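Local coordinates for protein glycosyl hydrolase family 26 (Bacteroides ovatus, PDB 4ZXO) that probably hydrolyses the beta-mannan backbone of galactomannan, acting as a glycoside hydrolase family 26 beta-mannanase, at residues 105-110 with 123-128; 137-142 with 192-197; 144-149 with 157-162. One frame throughout, in Å; residues are numbered along the deposited sequence.

How the contacts relate
Along the chain, contact 1 closes before contact 2 opens, and contact 3 lies wholly between the two segments of contact 2. Contacts 2 and 3 share helix 132-147 and have centres about 11 Å apart; they touch where Val-142 CG1 meets Phe-161 CZ at 3.7 Å. The centres of contacts 1 and 2 are about 15 Å apart, and the two contacts touch through Trp-138, whose CH2 lies 3.6 Å from Pro-107 CA. Contacts 1 and 3 do not touch, their nearest atoms being about 11 Å apart. Helix 132-147 is thus packed against the 105-110 loop, helix 181-197 and strand 159-162 of the barrel expected for this family.

Contact 1 (105-110 with 123-128); sequences RNPKTG and ASVMQG
Lys-108 and Ser-124 bring the two backbones nearest, with their CA atoms 7.2 Å apart, while Pro-107 CA and Val-125 CA are separated by 8.0 Å. The backbone of 107-109 coils like a helix but lacks its hydrogen-bond pattern; residues 123-125 belong to the short, weakly bonded helix 121-125. No hydrogen bond crosses between the segments, so two van der Waals pairs define the contact. Pro-107 CG presses on Val-125 CG1 at 3.7 Å, the side chains crossing at about a right angle. The valine offers this methyl because CG1 stands opposite the carbonyl carbon (chi1 -59°).

The loop itself is shaped by an Asx turn. Asn-106 OD1 accepts from Lys-108 N at 3.0 Å, in the carbonyl plane, and from Thr-109 N at 2.9 Å, a donor sitting well above that plane. Gly-110 N bonds back to Asn-106 O, and Arg-105 NH2 reaches Gly-110 O at 2.8 Å, bracing the first residue of the loop against the last.

Alongside the proline pair, Lys-108 lays its aliphatic chain against the serine: CB and CD each lie 4.0 Å from Ser-124 OG. That hydroxyl has its polar partners in Val-121 O and Asn-131 ND2, whereas Lys-108 NZ forms a salt bridge with Asp-118. Trp-173 also touches Pro-107, and Met-135 and Leu-187 touch Val-125.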
loop_
_atom_site.group_PDB
_atom_site.type_symbol
_atom_site.label_atom_id
_atom_site.label_comp_id
_atom_site.label_asym_id
_atom_site.label_seq_id
_atom_site.Cartn_x
_atom_site.Cartn_y
_atom_site.Cartn_z
ATOM N N ARG A 105 10.077 11.831 5.992
ATOM C CA ARG A 105 10.601 13.181 5.937
ATOM C C ARG A 105 11.848 13.259 5.038
ATOM O O ARG A 105 12.504 12.241 4.711
ATOM C CB ARG A 105 10.974 13.651 7.360
ATOM C CG ARG A 105 9.849 13.659 8.373
ATOM C CD ARG A 105 8.767 14.701 8.138
ATOM N NE ARG A 105 9.303 16.073 8.272
ATOM C CZ ARG A 105 8.559 17.165 8.211
ATOM N NH1 ARG A 105 7.261 17.077 8.086
ATOM N NH2 ARG A 105 9.124 18.368 8.316
ATOM N N ASN A 106 12.181 14.492 4.679
ATOM C CA ASN A 106 13.348 14.770 3.848
ATOM C C ASN A 106 14.567 14.847 4.769
ATOM O O ASN A 106 14.649 15.791 5.585
ATOM C CB ASN A 106 13.110 16.086 3.116
ATOM C CG ASN A 106 14.200 16.436 2.133
ATOM O OD1 ASN A 106 15.368 16.287 2.418
ATOM N ND2 ASN A 106 13.812 16.897 0.962
ATOM N N PRO A 107 15.511 13.893 4.645
ATOM C CA PRO A 107 16.625 13.856 5.620
ATOM C C PRO A 107 17.678 14.948 5.407
ATOM O O PRO A 107 18.502 15.172 6.305
ATOM C CB PRO A 107 17.243 12.465 5.409
ATOM C CG PRO A 107 16.902 12.103 3.953
ATOM C CD PRO A 107 15.495 12.738 3.725
ATOM N N LYS A 108 17.621 15.657 4.284
ATOM C CA LYS A 108 18.604 16.702 4.047
ATOM C C LYS A 108 18.032 18.083 4.402
ATOM O O LYS A 108 18.698 18.899 5.067
ATOM C CB LYS A 108 19.066 16.675 2.581
ATOM C CG LYS A 108 20.157 17.705 2.253
ATOM C CD LYS A 108 20.629 17.370 0.818
ATOM C CE LYS A 108 21.943 17.973 0.441
ATOM N NZ LYS A 108 21.871 19.421 0.328
ATOM N N THR A 109 16.796 18.343 3.965
ATOM C CA THR A 109 16.208 19.673 4.184
ATOM C C THR A 109 15.450 19.814 5.475
ATOM O O THR A 109 15.207 20.930 5.909
ATOM C CB THR A 109 15.236 20.058 3.068
ATOM O OG1 THR A 109 14.060 19.266 3.176
ATOM C CG2 THR A 109 15.871 19.834 1.696
ATOM N N GLY A 110 15.055 18.689 6.064
ATOM C CA GLY A 110 14.191 18.664 7.250
ATOM C C GLY A 110 12.724 18.871 6.877
ATOM O O GLY A 110 11.860 18.914 7.766
ATOM N N ALA A 123 21.308 11.417 -3.058
ATOM C CA ALA A 123 22.761 11.331 -3.050
ATOM C C ALA A 123 23.319 11.439 -1.632
ATOM O O ALA A 123 24.267 10.756 -1.276
ATOM C CB ALA A 123 23.390 12.403 -3.930
ATOM N N SER A 124 22.735 12.306 -0.828
ATOM C CA SER A 124 23.252 12.533 0.524
ATOM C C SER A 124 23.026 11.341 1.481
ATOM O O SER A 124 23.646 11.277 2.567
ATOM C CB SER A 124 22.630 13.789 1.137
ATOM O OG SER A 124 21.388 13.530 1.774
ATOM N N VAL A 125 22.157 10.398 1.116
ATOM C CA VAL A 125 22.000 9.236 1.994
ATOM C C VAL A 125 22.688 7.982 1.470
ATOM O O VAL A 125 22.579 6.917 2.078
ATOM C CB VAL A 125 20.498 8.877 2.291
ATOM C CG1 VAL A 125 19.794 10.049 2.944
ATOM C CG2 VAL A 125 19.772 8.322 1.016
ATOM N N MET A 126 23.361 8.099 0.339
ATOM C CA MET A 126 24.222 7.005 -0.145
ATOM C C MET A 126 25.405 6.816 0.786
ATOM O O MET A 126 25.753 7.739 1.522
ATOM C CB MET A 126 24.709 7.292 -1.559
ATOM C CG MET A 126 23.593 7.559 -2.578
ATOM S SD MET A 126 22.625 6.095 -3.066
ATOM C CE MET A 126 21.247 6.155 -1.846
ATOM N N GLN A 127 26.057 5.663 0.684
ATOM C CA GLN A 127 27.269 5.414 1.451
ATOM C C GLN A 127 28.239 6.581 1.272
ATOM O O GLN A 127 28.464 7.037 0.150
ATOM C CB GLN A 127 27.916 4.089 1.002
ATOM C CG GLN A 127 29.280 3.829 1.601
ATOM C CD GLN A 127 29.227 3.428 3.050
ATOM O OE1 GLN A 127 28.361 2.646 3.462
ATOM N NE2 GLN A 127 30.203 3.915 3.836
ATOM N N GLY A 128 28.817 7.072 2.361
ATOM C CA GLY A 128 29.692 8.218 2.230
ATOM C C GLY A 128 29.005 9.577 2.278
ATOM O O GLY A 128 29.660 10.610 2.424
#

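Contact 2 (137-142 with 192-197); sequences EWIDRV and NDRLRL
Asp-140 and Arg-194 mark the closest point of the two helical segments, their CA atoms 6.5 Å apart. The arginine grips the carboxylate side-on, one nitrogen to each oxygen. Its NE donates to Asp-140 OD1 at 2.9 Å, with an N-H...O angle of 155°, and its NH2 donates to Asp-140 OD2 at 2.8 Å along a straighter line of 171°. OD2 receives its donor on the syn lone pair; OD1 is also met from the syn side, though the donor sits somewhat out of the carboxylate plane. With the two planar groups only 27° apart, the paired bonds restrain rotation of both, and each oxygen has a charged donor.

The arginine chain bends at chi2 and chi3, carrying the guanidinium to the carboxylate while its first carbons stay against the neighbouring helix. There Ile-139 CG2 rests 3.6 Å from Arg-194 CB, the two side chains crossing at about a right angle, so the root of the ion pair is covered by a buried apolar group. Cut back to an alanine, Arg-194 would keep the CB that meets Ile-139 CG2, but the Asp-140 carboxylate would probably lose both its charged donors and be freer to turn.

A second pair lies along the first helix: Arg-141 NH2 forms a salt bridge with Glu-137 OE2 at 2.7 Å and also bonds to Glu-69 O.

Helix 132-147 and helix 181-197 meet here over the outside of the parallel sheet. Leu-195 continues the interface, touching Ala-143 and Leu-146, while Val-142 touches Trp-102, just beyond strand 97-101.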
loop_
_atom_site.group_PDB
_atom_site.type_symbol
_atom_site.label_atom_id
_atom_site.label_comp_id
_atom_site.label_asym_id
_atom_site.label_seq_id
_atom_site.Cartn_x
_atom_site.Cartn_y
_atom_site.Cartn_z
ATOM N N GLU A 137 19.419 4.855 10.473
ATOM C CA GLU A 137 18.739 4.949 11.776
ATOM C C GLU A 137 17.214 5.074 11.549
ATOM O O GLU A 137 16.432 4.451 12.258
ATOM C CB GLU A 137 19.304 6.143 12.549
ATOM C CG GLU A 137 18.651 6.419 13.894
ATOM C CD GLU A 137 18.091 7.828 13.929
ATOM O OE1 GLU A 137 18.857 8.865 13.847
ATOM O OE2 GLU A 137 16.854 7.889 14.010
ATOM N N TRP A 138 16.831 5.857 10.533
ATOM C CA TRP A 138 15.410 6.038 10.197
ATOM C C TRP A 138 14.787 4.714 9.768
ATOM O O TRP A 138 13.714 4.371 10.215
ATOM C CB TRP A 138 15.245 7.091 9.093
ATOM C CG TRP A 138 15.451 8.511 9.626
ATOM C CD1 TRP A 138 15.929 8.902 10.856
ATOM C CD2 TRP A 138 15.116 9.680 8.924
ATOM N NE1 TRP A 138 15.902 10.279 10.943
ATOM C CE2 TRP A 138 15.380 10.780 9.775
ATOM C CE3 TRP A 138 14.549 9.898 7.653
ATOM C CZ2 TRP A 138 15.133 12.103 9.393
ATOM C CZ3 TRP A 138 14.311 11.230 7.235
ATOM C CH2 TRP A 138 14.584 12.322 8.121
ATOM N N ILE A 139 15.491 3.953 8.927
ATOM C CA ILE A 139 14.972 2.676 8.487
ATOM C C ILE A 139 14.874 1.740 9.723
ATOM O O ILE A 139 13.902 1.008 9.844
ATOM C CB ILE A 139 15.822 2.065 7.389
ATOM C CG1 ILE A 139 15.739 2.925 6.098
ATOM C CG2 ILE A 139 15.367 0.635 7.073
ATOM C CD1 ILE A 139 16.926 2.654 5.085
ATOM N N ASP A 140 15.833 1.811 10.645
ATOM C CA ASP A 140 15.829 0.969 11.824
ATOM C C ASP A 140 14.622 1.297 12.692
ATOM O O ASP A 140 14.075 0.420 13.359
ATOM C CB ASP A 140 17.135 1.146 12.637
ATOM C CG ASP A 140 18.309 0.461 11.996
ATOM O OD1 ASP A 140 18.143 -0.256 10.966
ATOM O OD2 ASP A 140 19.408 0.527 12.587
ATOM N N ARG A 141 14.178 2.548 12.664
ATOM C CA ARG A 141 12.989 2.948 13.440
ATOM C C ARG A 141 11.750 2.307 12.845
ATOM O O ARG A 141 10.869 1.810 13.575
ATOM C CB ARG A 141 12.849 4.506 13.494
ATOM C CG ARG A 141 13.931 5.144 14.450
ATOM C CD ARG A 141 14.045 6.701 14.472
ATOM N NE ARG A 141 14.461 7.115 15.816
ATOM C CZ ARG A 141 14.849 8.339 16.168
ATOM N NH1 ARG A 141 15.153 8.564 17.446
ATOM N NH2 ARG A 141 14.916 9.344 15.268
ATOM N N VAL A 142 11.665 2.284 11.516
ATOM C CA VAL A 142 10.624 1.475 10.859
ATOM C C VAL A 142 10.751 -0.009 11.233
ATOM O O VAL A 142 9.758 -0.675 11.574
ATOM C CB VAL A 142 10.721 1.620 9.316
ATOM C CG1 VAL A 142 9.823 0.562 8.618
ATOM C CG2 VAL A 142 10.321 3.046 8.907
ATOM N N ASN A 192 16.100 -2.896 2.409
ATOM C CA ASN A 192 16.039 -4.355 2.576
ATOM C C ASN A 192 17.138 -4.827 3.493
ATOM O O ASN A 192 16.907 -5.681 4.354
ATOM C CB ASN A 192 16.135 -5.017 1.221
ATOM C CG ASN A 192 16.062 -6.506 1.303
ATOM O OD1 ASN A 192 15.042 -7.071 1.718
ATOM N ND2 ASN A 192 17.141 -7.172 0.878
ATOM N N ASP A 193 18.336 -4.250 3.363
ATOM C CA ASP A 193 19.446 -4.708 4.209
ATOM C C ASP A 193 19.176 -4.473 5.686
ATOM O O ASP A 193 19.440 -5.330 6.547
ATOM C CB ASP A 193 20.751 -4.007 3.811
ATOM C CG ASP A 193 21.280 -4.474 2.455
ATOM O OD1 ASP A 193 20.793 -5.502 1.919
ATOM O OD2 ASP A 193 22.183 -3.784 1.920
ATOM N N ARG A 194 18.654 -3.297 5.997
ATOM C CA ARG A 194 18.442 -3.010 7.399
ATOM C C ARG A 194 17.295 -3.859 7.933
ATOM O O ARG A 194 17.356 -4.381 9.083
ATOM C CB ARG A 194 18.149 -1.525 7.670
ATOM C CG ARG A 194 19.215 -0.562 7.343
ATOM C CD ARG A 194 20.539 -0.948 7.964
ATOM N NE ARG A 194 20.560 -0.717 9.395
ATOM C CZ ARG A 194 21.610 -1.055 10.153
ATOM N NH1 ARG A 194 22.694 -1.613 9.605
ATOM N NH2 ARG A 194 21.579 -0.861 11.468
ATOM N N LEU A 195 16.244 -4.040 7.124
ATOM C CA LEU A 195 15.182 -4.888 7.629
ATOM C C LEU A 195 15.706 -6.285 7.899
ATOM O O LEU A 195 15.390 -6.916 8.921
ATOM C CB LEU A 195 14.030 -4.930 6.631
ATOM C CG LEU A 195 13.306 -3.605 6.415
ATOM C CD1 LEU A 195 12.273 -3.772 5.275
ATOM C CD2 LEU A 195 12.554 -3.210 7.662
ATOM N N ARG A 196 16.507 -6.792 6.985
ATOM C CA ARG A 196 17.038 -8.153 7.201
ATOM C C ARG A 196 17.963 -8.284 8.407
ATOM O O ARG A 196 17.890 -9.267 9.150
ATOM C CB ARG A 196 17.798 -8.647 5.985
ATOM C CG ARG A 196 16.933 -8.936 4.797
ATOM C CD ARG A 196 17.797 -9.334 3.637
ATOM N NE ARG A 196 18.383 -10.651 3.851
ATOM C CZ ARG A 196 19.498 -11.040 3.272
ATOM N NH1 ARG A 196 20.143 -10.180 2.472
ATOM N NH2 ARG A 196 19.971 -12.264 3.511
ATOM N N LEU A 197 18.842 -7.305 8.578
ATOM C CA LEU A 197 19.740 -7.333 9.721
ATOM C C LEU A 197 18.963 -7.346 11.031
ATOM O O LEU A 197 19.348 -8.044 11.968
ATOM C CB LEU A 197 20.673 -6.138 9.705
ATOM C CG LEU A 197 21.916 -6.142 8.833
ATOM C CD1 LEU A 197 22.465 -4.730 8.713
ATOM C CD2 LEU A 197 22.970 -7.059 9.402
#

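Contact 3 (144-149 with 157-162); sequences DFLLSL and IPVVFR
Leu-149 and Ile-157 supply the one hydrogen bond that crosses between the segments: Ile-157 N donates to Leu-149 O at 2.8 Å, with an N-H...O angle of 162°. It ties the chain just after helix 132-147 to the chain just before strand 159-162, where the corresponding CA atoms are 5.5 Å apart. Within the first segment, Ser-148 turns back on the helix: its OG donates to Phe-145 O at 2.7 Å, in the carbonyl plane and on a lone pair. The same carbonyl accepts from Ser-148 N, and OG is also bonded to Arg-85 NE.

The remaining interactions are apolar and buried. Leu-149 CD1 meets Val-159 CG2 at 3.8 Å, the side chains crossing at about a right angle; with chi1 at 162°, CG2 lies anti to the valine's carbonyl carbon, on the side from which Leu-149 CD1 comes. Leu-146 CD2 approaches the valine's other methyl, CG1, more loosely at 4.4 Å. Beside the hydrogen bond, Leu-149 CB and Ile-157 CB are 4.3 Å apart.

Leu-100 touches both Leu-146 and Val-159. Strand 159-162 also pairs with strand 203-207. Strand 97-101, helix 132-147 and strand 159-162 follow in that order, and the two strands pair in parallel, which makes a beta-alpha-beta crossover with the helix covering the sheet, as in the (beta/alpha)8 TIM barrel of family 26 glycoside hydrolases.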
loop_
_atom_site.group_PDB
_atom_site.type_symbol
_atom_site.label_atom_id
_atom_site.label_comp_id
_atom_site.label_asym_id
_atom_site.label_seq_id
_atom_site.Cartn_x
_atom_site.Cartn_y
_atom_site.Cartn_z
ATOM N N ASP A 144 11.989 -1.440 13.906
ATOM C CA ASP A 144 11.531 -1.672 15.276
ATOM C C ASP A 144 9.992 -1.628 15.403
ATOM O O ASP A 144 9.404 -2.445 16.149
ATOM C CB ASP A 144 12.118 -0.634 16.213
ATOM C CG ASP A 144 13.589 -0.839 16.481
ATOM O OD1 ASP A 144 14.100 -1.959 16.248
ATOM O OD2 ASP A 144 14.220 0.134 16.929
ATOM N N PHE A 145 9.335 -0.732 14.647
ATOM C CA PHE A 145 7.882 -0.734 14.654
ATOM C C PHE A 145 7.341 -2.043 14.070
ATOM O O PHE A 145 6.438 -2.657 14.628
ATOM C CB PHE A 145 7.325 0.447 13.891
ATOM C CG PHE A 145 5.836 0.491 13.944
ATOM C CD1 PHE A 145 5.194 0.963 15.058
ATOM C CD2 PHE A 145 5.071 0.047 12.890
ATOM C CE1 PHE A 145 3.791 0.994 15.111
ATOM C CE2 PHE A 145 3.666 0.080 12.932
ATOM C CZ PHE A 145 3.045 0.547 14.053
ATOM N N LEU A 146 7.879 -2.469 12.940
ATOM C CA LEU A 146 7.422 -3.709 12.314
ATOM C C LEU A 146 7.562 -4.930 13.241
ATOM O O LEU A 146 6.721 -5.835 13.248
ATOM C CB LEU A 146 8.197 -3.939 11.012
ATOM C CG LEU A 146 7.883 -2.878 9.922
ATOM C CD1 LEU A 146 8.715 -3.096 8.665
ATOM C CD2 LEU A 146 6.391 -2.818 9.556
ATOM N N LEU A 147 8.658 -4.958 13.989
ATOM C CA LEU A 147 8.889 -6.072 14.920
ATOM C C LEU A 147 7.916 -6.052 16.111
ATOM O O LEU A 147 7.788 -7.045 16.852
ATOM C CB LEU A 147 10.327 -6.029 15.416
ATOM C CG LEU A 147 11.307 -6.393 14.303
ATOM C CD1 LEU A 147 12.729 -6.020 14.693
ATOM C CD2 LEU A 147 11.192 -7.875 14.034
ATOM N N SER A 148 7.281 -4.920 16.350
ATOM C CA SER A 148 6.345 -4.792 17.468
ATOM C C SER A 148 4.937 -5.229 17.064
ATOM O O SER A 148 4.052 -5.329 17.929
ATOM C CB SER A 148 6.298 -3.338 17.971
ATOM O OG SER A 148 5.492 -2.511 17.127
ATOM N N LEU A 149 4.738 -5.508 15.778
ATOM C CA LEU A 149 3.445 -5.968 15.302
ATOM C C LEU A 149 3.305 -7.472 15.569
ATOM O O LEU A 149 3.690 -8.306 14.734
ATOM C CB LEU A 149 3.281 -5.645 13.815
ATOM C CG LEU A 149 3.489 -4.171 13.514
ATOM C CD1 LEU A 149 3.371 -3.971 11.995
ATOM C CD2 LEU A 149 2.483 -3.335 14.219
ATOM N N ILE A 157 3.087 -10.274 12.833
ATOM C CA ILE A 157 2.000 -10.059 11.846
ATOM C C ILE A 157 2.624 -9.664 10.532
ATOM O O ILE A 157 3.372 -8.657 10.467
ATOM C CB ILE A 157 1.055 -9.001 12.365
ATOM C CG1 ILE A 157 0.331 -9.579 13.606
ATOM C CG2 ILE A 157 0.069 -8.562 11.257
ATOM C CD1 ILE A 157 -0.358 -8.494 14.412
ATOM N N PRO A 158 2.329 -10.435 9.456
ATOM C CA PRO A 158 2.868 -10.082 8.133
ATOM C C PRO A 158 2.311 -8.730 7.688
ATOM O O PRO A 158 1.157 -8.389 7.961
ATOM C CB PRO A 158 2.372 -11.208 7.202
ATOM C CG PRO A 158 2.079 -12.339 8.122
ATOM C CD PRO A 158 1.522 -11.660 9.387
ATOM N N VAL A 159 3.140 -7.958 7.018
ATOM C CA VAL A 159 2.740 -6.657 6.450
ATOM C C VAL A 159 3.307 -6.516 5.048
ATOM O O VAL A 159 4.411 -6.977 4.777
ATOM C CB VAL A 159 3.288 -5.482 7.359
ATOM C CG1 VAL A 159 3.313 -4.123 6.643
ATOM C CG2 VAL A 159 2.484 -5.489 8.652
ATOM N N VAL A 160 2.530 -5.925 4.145
ATOM C CA VAL A 160 3.088 -5.519 2.848
ATOM C C VAL A 160 3.600 -4.099 3.007
ATOM O O VAL A 160 2.809 -3.175 3.147
ATOM C CB VAL A 160 2.072 -5.603 1.711
ATOM C CG1 VAL A 160 2.681 -5.078 0.367
ATOM C CG2 VAL A 160 1.568 -7.054 1.580
ATOM N N PHE A 161 4.916 -3.920 2.995
ATOM C CA PHE A 161 5.513 -2.604 3.234
ATOM C C PHE A 161 5.854 -2.000 1.855
ATOM O O PHE A 161 6.443 -2.693 0.987
ATOM C CB PHE A 161 6.751 -2.763 4.092
ATOM C CG PHE A 161 7.480 -1.481 4.412
ATOM C CD1 PHE A 161 6.794 -0.359 4.877
ATOM C CD2 PHE A 161 8.883 -1.430 4.316
ATOM C CE1 PHE A 161 7.487 0.839 5.171
ATOM C CE2 PHE A 161 9.580 -0.243 4.664
ATOM C CZ PHE A 161 8.883 0.874 5.098
ATOM N N ARG A 162 5.421 -0.764 1.635
ATOM C CA ARG A 162 5.451 -0.142 0.300
ATOM C C ARG A 162 6.125 1.205 0.371
ATOM O O ARG A 162 5.460 2.246 0.185
ATOM C CB ARG A 162 3.981 -0.012 -0.198
ATOM C CG ARG A 162 3.838 0.401 -1.614
ATOM C CD ARG A 162 2.366 0.359 -2.018
ATOM N NE ARG A 162 1.551 1.302 -1.269
ATOM C CZ ARG A 162 1.244 2.547 -1.701
ATOM N NH1 ARG A 162 1.788 3.032 -2.835
ATOM N NH2 ARG A 162 0.464 3.345 -0.959
#